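Local coordinates for protein biliverdin reductase (Synechocystis sp., PDB 5B3T) that probably reduces the linear tetrapyrrole biliverdin to bilirubin, using NADPH bound by its Rossmann-fold domain as the reductant, at residues A[81-95]-A[103-117]. Sequence-based numbering, arbitrary orientation.
Sequences ATINQLHGAIAEAAL and LEYPLALTYAMGKKL
His87 donates from ND1 to the carbonyl O of Pro106 at 2.9 Å; the N-H...O angle of 158° and an acceptor close to the imidazole plane, at the ring edge, mark a true edge-on bond, received on a carbonyl lone pair. The other ring nitrogen, NE2, accepts from Thr82 N at 2.9 Å, so bonds at both nitrogens fix the ring's rotation. Replacing His87 with a leucine would probably leave the Pro106 carbonyl and the Thr82 amide without these partners and free the two loops to shift. The side chains of Pro106, preceded by a cis peptide bond, and His87 cross at about a right angle, Pro106 CD 3.6 Å from His87 ND1. These loops follow strands 77-80 and 100-104 of a Rossmann beta-alpha-beta unit, where Asn84, His87 and Tyr105 belong to the NADP(+) site. Apolar packing joins helices 87-95 and 111-117, whose axes run 18° apart and approach to 10.4 Å: Leu117 is a knob among Gly88, Ala91, Glu92 and Leu95, with CD1 4.0 Å from Ala91 CB. In van der Waals contact, Met113 CE lies 3.3 Å from Glu92 OE1. Among charged groups, Glu92 extends with CG anti to its backbone N (chi1 176°), carrying OE2 to a salt bridge with Lys116 NZ (3.6 Å).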
loop_
_atom_site.group_PDB
_atom_site.type_symbol
_atom_site.label_atom_id
_atom_site.label_comp_id
_atom_site.label_asym_id
_atom_site.label_seq_id
_atom_site.Cartn_x
_atom_site.Cartn_y
_atom_site.Cartn_z
ATOM N N ALA A 81 -9.348 2.461 -1.872
ATOM C CA ALA A 81 -8.056 2.632 -2.540
ATOM C C ALA A 81 -8.057 4.031 -3.162
ATOM O O ALA A 81 -8.228 4.204 -4.371
ATOM C CB ALA A 81 -7.802 1.553 -3.592
ATOM N N THR A 82 -7.817 5.062 -2.294
ATOM C CA THR A 82 -7.996 6.436 -2.733
ATOM C C THR A 82 -6.924 7.326 -2.109
ATOM O O THR A 82 -5.790 6.878 -1.880
ATOM C CB THR A 82 -9.429 6.902 -2.386
ATOM O OG1 THR A 82 -9.648 8.243 -2.842
ATOM C CG2 THR A 82 -9.697 6.826 -0.877
ATOM N N ILE A 83 -7.265 8.592 -1.877
ATOM C CA ILE A 83 -6.340 9.554 -1.284
ATOM C C ILE A 83 -5.848 9.052 0.070
ATOM O O ILE A 83 -6.651 8.627 0.911
ATOM C CB ILE A 83 -7.046 10.916 -1.157
ATOM C CG1 ILE A 83 -7.364 11.482 -2.551
ATOM C CG2 ILE A 83 -6.227 11.871 -0.337
ATOM C CD1 ILE A 83 -8.314 12.689 -2.535
ATOM N N ASN A 84 -4.553 9.159 0.304
ATOM C CA ASN A 84 -3.914 8.578 1.486
ATOM C C ASN A 84 -4.613 8.990 2.775
ATOM O O ASN A 84 -4.933 8.147 3.621
ATOM C CB ASN A 84 -2.438 8.985 1.541
ATOM C CG ASN A 84 -1.581 8.231 0.545
ATOM O OD1 ASN A 84 -2.011 7.229 -0.027
ATOM N ND2 ASN A 84 -0.356 8.702 0.343
ATOM N N GLN A 85 -4.857 10.292 2.941
ATOM C CA GLN A 85 -5.373 10.802 4.209
ATOM C C GLN A 85 -6.746 10.229 4.545
ATOM O O GLN A 85 -7.098 10.116 5.724
ATOM C CB GLN A 85 -5.431 12.330 4.163
ATOM C CG GLN A 85 -5.813 12.988 5.485
ATOM C CD GLN A 85 -5.858 14.503 5.394
ATOM O OE1 GLN A 85 -6.219 15.065 4.357
ATOM N NE2 GLN A 85 -5.493 15.173 6.482
ATOM N N LEU A 86 -7.523 9.845 3.532
ATOM C CA LEU A 86 -8.920 9.470 3.731
ATOM C C LEU A 86 -9.116 8.047 4.240
ATOM O O LEU A 86 -10.213 7.731 4.715
ATOM C CB LEU A 86 -9.694 9.633 2.420
ATOM C CG LEU A 86 -9.872 11.047 1.871
ATOM C CD1 LEU A 86 -10.638 11.011 0.558
ATOM C CD2 LEU A 86 -10.595 11.909 2.892
ATOM N N HIS A 87 -8.096 7.190 4.170
ATOM C CA HIS A 87 -8.323 5.753 4.321
ATOM C C HIS A 87 -8.869 5.403 5.702
ATOM O O HIS A 87 -9.821 4.625 5.822
ATOM C CB HIS A 87 -7.034 4.988 4.033
ATOM C CG HIS A 87 -6.818 4.710 2.579
ATOM N ND1 HIS A 87 -6.092 3.631 2.126
ATOM C CD2 HIS A 87 -7.244 5.369 1.476
ATOM C CE1 HIS A 87 -6.076 3.639 0.805
ATOM N NE2 HIS A 87 -6.768 4.683 0.386
ATOM N N GLY A 88 -8.283 5.971 6.756
ATOM C CA GLY A 88 -8.747 5.661 8.098
ATOM C C GLY A 88 -10.163 6.138 8.361
ATOM O O GLY A 88 -10.971 5.416 8.952
ATOM N N ALA A 89 -10.485 7.359 7.925
ATOM C CA ALA A 89 -11.817 7.907 8.164
ATOM C C ALA A 89 -12.879 7.150 7.377
ATOM O O ALA A 89 -13.983 6.907 7.883
ATOM C CB ALA A 89 -11.847 9.395 7.810
ATOM N N ILE A 90 -12.571 6.770 6.136
ATOM C CA ILE A 90 -13.534 6.021 5.335
ATOM C C ILE A 90 -13.735 4.625 5.913
ATOM O O ILE A 90 -14.860 4.112 5.953
ATOM C CB ILE A 90 -13.085 5.969 3.863
ATOM C CG1 ILE A 90 -13.003 7.379 3.277
ATOM C CG2 ILE A 90 -14.052 5.137 3.037
ATOM C CD1 ILE A 90 -12.556 7.409 1.830
ATOM N N ALA A 91 -12.655 3.994 6.377
ATOM C CA ALA A 91 -12.774 2.661 6.963
ATOM C C ALA A 91 -13.637 2.681 8.220
ATOM O O ALA A 91 -14.480 1.798 8.412
ATOM C CB ALA A 91 -11.388 2.102 7.275
ATOM N N GLU A 92 -13.439 3.674 9.090
ATOM C CA GLU A 92 -14.257 3.759 10.297
ATOM C C GLU A 92 -15.721 3.993 9.955
ATOM O O GLU A 92 -16.612 3.372 10.548
ATOM C CB GLU A 92 -13.745 4.869 11.216
ATOM C CG GLU A 92 -14.622 5.073 12.443
ATOM C CD GLU A 92 -14.026 6.033 13.452
ATOM O OE1 GLU A 92 -13.328 6.982 13.039
ATOM O OE2 GLU A 92 -14.260 5.838 14.662
ATOM N N ALA A 93 -15.993 4.886 8.998
ATOM C CA ALA A 93 -17.374 5.156 8.616
ATOM C C ALA A 93 -18.026 3.923 8.005
ATOM O O ALA A 93 -19.188 3.617 8.298
ATOM C CB ALA A 93 -17.429 6.333 7.642
ATOM N N ALA A 94 -17.290 3.199 7.158
ATOM C CA ALA A 94 -17.841 2.003 6.528
ATOM C C ALA A 94 -18.131 0.917 7.556
ATOM O O ALA A 94 -19.163 0.240 7.476
ATOM C CB ALA A 94 -16.881 1.485 5.458
ATOM N N LEU A 95 -17.230 0.728 8.525
ATOM C CA LEU A 95 -17.473 -0.261 9.571
ATOM C C LEU A 95 -18.668 0.128 10.430
ATOM O O LEU A 95 -19.481 -0.726 10.800
ATOM C CB LEU A 95 -16.226 -0.430 10.439
ATOM C CG LEU A 95 -15.031 -1.138 9.799
ATOM C CD1 LEU A 95 -13.804 -1.044 10.697
ATOM C CD2 LEU A 95 -15.376 -2.588 9.501
ATOM N N LEU A 103 -8.913 -2.666 2.187
ATOM C CA LEU A 103 -8.120 -1.490 1.870
ATOM C C LEU A 103 -6.850 -1.889 1.137
ATOM O O LEU A 103 -6.248 -2.927 1.431
ATOM C CB LEU A 103 -7.730 -0.712 3.134
ATOM C CG LEU A 103 -8.791 -0.030 3.994
ATOM C CD1 LEU A 103 -8.821 -0.660 5.374
ATOM C CD2 LEU A 103 -8.505 1.463 4.092
ATOM N N GLU A 104 -6.458 -1.064 0.174
ATOM C CA GLU A 104 -5.063 -0.995 -0.223
ATOM C C GLU A 104 -4.345 -0.122 0.795
ATOM O O GLU A 104 -4.800 0.987 1.090
ATOM C CB GLU A 104 -4.925 -0.414 -1.631
ATOM C CG GLU A 104 -3.501 -0.413 -2.176
ATOM C CD GLU A 104 -3.010 -1.804 -2.539
ATOM O OE1 GLU A 104 -3.838 -2.738 -2.589
ATOM O OE2 GLU A 104 -1.796 -1.963 -2.784
ATOM N N TYR A 105 -3.257 -0.636 1.362
ATOM C CA TYR A 105 -2.482 0.098 2.360
ATOM C C TYR A 105 -2.214 1.517 1.852
ATOM O O TYR A 105 -1.904 1.696 0.678
ATOM C CB TYR A 105 -1.173 -0.635 2.659
ATOM C CG TYR A 105 -0.442 -0.105 3.865
ATOM C CD1 TYR A 105 -0.752 -0.556 5.141
ATOM C CD2 TYR A 105 0.551 0.857 3.731
ATOM C CE1 TYR A 105 -0.090 -0.069 6.249
ATOM C CE2 TYR A 105 1.216 1.353 4.835
ATOM C CZ TYR A 105 0.894 0.886 6.090
ATOM O OH TYR A 105 1.556 1.375 7.191
ATOM N N PRO A 106 -2.321 2.535 2.726
ATOM C CA PRO A 106 -2.374 2.583 4.194
ATOM C C PRO A 106 -3.675 2.152 4.860
ATOM O O PRO A 106 -4.757 2.232 4.276
ATOM C CB PRO A 106 -2.125 4.061 4.486
ATOM C CG PRO A 106 -2.770 4.750 3.340
ATOM C CD PRO A 106 -2.512 3.874 2.140
ATOM N N LEU A 107 -3.543 1.712 6.114
ATOM C CA LEU A 107 -4.699 1.382 6.937
ATOM C C LEU A 107 -5.243 2.614 7.652
ATOM O O LEU A 107 -6.462 2.808 7.716
ATOM C CB LEU A 107 -4.320 0.295 7.947
ATOM C CG LEU A 107 -5.209 0.055 9.172
ATOM C CD1 LEU A 107 -6.606 -0.380 8.759
ATOM C CD2 LEU A 107 -4.566 -0.990 10.078
ATOM N N ALA A 108 -4.362 3.456 8.187
ATOM C CA ALA A 108 -4.771 4.634 8.946
ATOM C C ALA A 108 -3.565 5.556 9.088
ATOM O O ALA A 108 -2.453 5.231 8.659
ATOM C CB ALA A 108 -5.340 4.248 10.313
ATOM N N LEU A 109 -3.798 6.715 9.708
ATOM C CA LEU A 109 -2.741 7.705 9.883
ATOM C C LEU A 109 -1.857 7.405 11.088
ATOM O O LEU A 109 -0.688 7.806 11.106
ATOM C CB LEU A 109 -3.352 9.101 10.024
ATOM C CG LEU A 109 -4.024 9.688 8.780
ATOM C CD1 LEU A 109 -4.877 10.895 9.149
ATOM C CD2 LEU A 109 -2.972 10.068 7.751
ATOM N N THR A 110 -2.390 6.728 12.105
ATOM C CA THR A 110 -1.633 6.415 13.309
ATOM C C THR A 110 -1.927 4.985 13.734
ATOM O O THR A 110 -2.973 4.424 13.398
ATOM C CB THR A 110 -1.967 7.362 14.476
ATOM O OG1 THR A 110 -3.297 7.100 14.941
ATOM C CG2 THR A 110 -1.864 8.820 14.052
ATOM N N TYR A 111 -0.986 4.405 14.484
ATOM C CA TYR A 111 -1.182 3.071 15.044
ATOM C C TYR A 111 -2.451 3.006 15.884
ATOM O O TYR A 111 -3.191 2.016 15.832
ATOM C CB TYR A 111 0.041 2.680 15.878
ATOM C CG TYR A 111 0.040 1.260 16.398
ATOM C CD1 TYR A 111 0.496 0.212 15.611
ATOM C CD2 TYR A 111 -0.396 0.971 17.685
ATOM C CE1 TYR A 111 0.505 -1.088 16.085
ATOM C CE2 TYR A 111 -0.388 -0.326 18.169
ATOM C CZ TYR A 111 0.061 -1.351 17.365
ATOM O OH TYR A 111 0.068 -2.640 17.845
ATOM N N ALA A 112 -2.724 4.061 16.657
ATOM C CA ALA A 112 -3.914 4.082 17.504
ATOM C C ALA A 112 -5.190 3.986 16.676
ATOM O O ALA A 112 -6.121 3.259 17.041
ATOM C CB ALA A 112 -3.925 5.348 18.359
ATOM N N MET A 113 -5.255 4.715 15.560
ATOM C CA MET A 113 -6.423 4.613 14.691
ATOM C C MET A 113 -6.522 3.227 14.068
ATOM O O MET A 113 -7.617 2.658 13.978
ATOM C CB MET A 113 -6.372 5.690 13.610
ATOM C CG MET A 113 -7.578 5.694 12.687
ATOM S SD MET A 113 -9.125 6.002 13.563
ATOM C CE MET A 113 -10.199 6.459 12.203
ATOM N N GLY A 114 -5.389 2.661 13.646
ATOM C CA GLY A 114 -5.409 1.312 13.104
ATOM C C GLY A 114 -5.910 0.291 14.106
ATOM O O GLY A 114 -6.642 -0.635 13.749
ATOM N N LYS A 115 -5.531 0.451 15.375
ATOM C CA LYS A 115 -6.031 -0.445 16.412
ATOM C C LYS A 115 -7.504 -0.183 16.701
ATOM O O LYS A 115 -8.270 -1.123 16.945
ATOM C CB LYS A 115 -5.196 -0.289 17.682
ATOM C CG LYS A 115 -3.737 -0.659 17.503
ATOM C CD LYS A 115 -3.563 -2.152 17.290
ATOM C CE LYS A 115 -3.805 -2.912 18.583
ATOM N NZ LYS A 115 -3.767 -4.383 18.380
ATOM N N LYS A 116 -7.914 1.088 16.682
ATOM C CA LYS A 116 -9.324 1.416 16.873
ATOM C C LYS A 116 -10.177 0.820 15.761
ATOM O O LYS A 116 -11.302 0.367 16.006
ATOM C CB LYS A 116 -9.500 2.932 16.941
ATOM C CG LYS A 116 -10.929 3.392 17.201
ATOM C CD LYS A 116 -11.011 4.911 17.259
ATOM C CE LYS A 116 -12.430 5.381 17.530
ATOM N NZ LYS A 116 -12.515 6.865 17.628
ATOM N N LEU A 117 -9.652 0.799 14.534
ATOM C CA LEU A 117 -10.365 0.162 13.429
ATOM C C LEU A 117 -10.437 -1.347 13.614
ATOM O O LEU A 117 -11.467 -1.966 13.322
ATOM C CB LEU A 117 -9.686 0.495 12.099
ATOM C CG LEU A 117 -9.732 1.941 11.612
ATOM C CD1 LEU A 117 -8.884 2.108 10.359
ATOM C CD2 LEU A 117 -11.163 2.338 11.346
#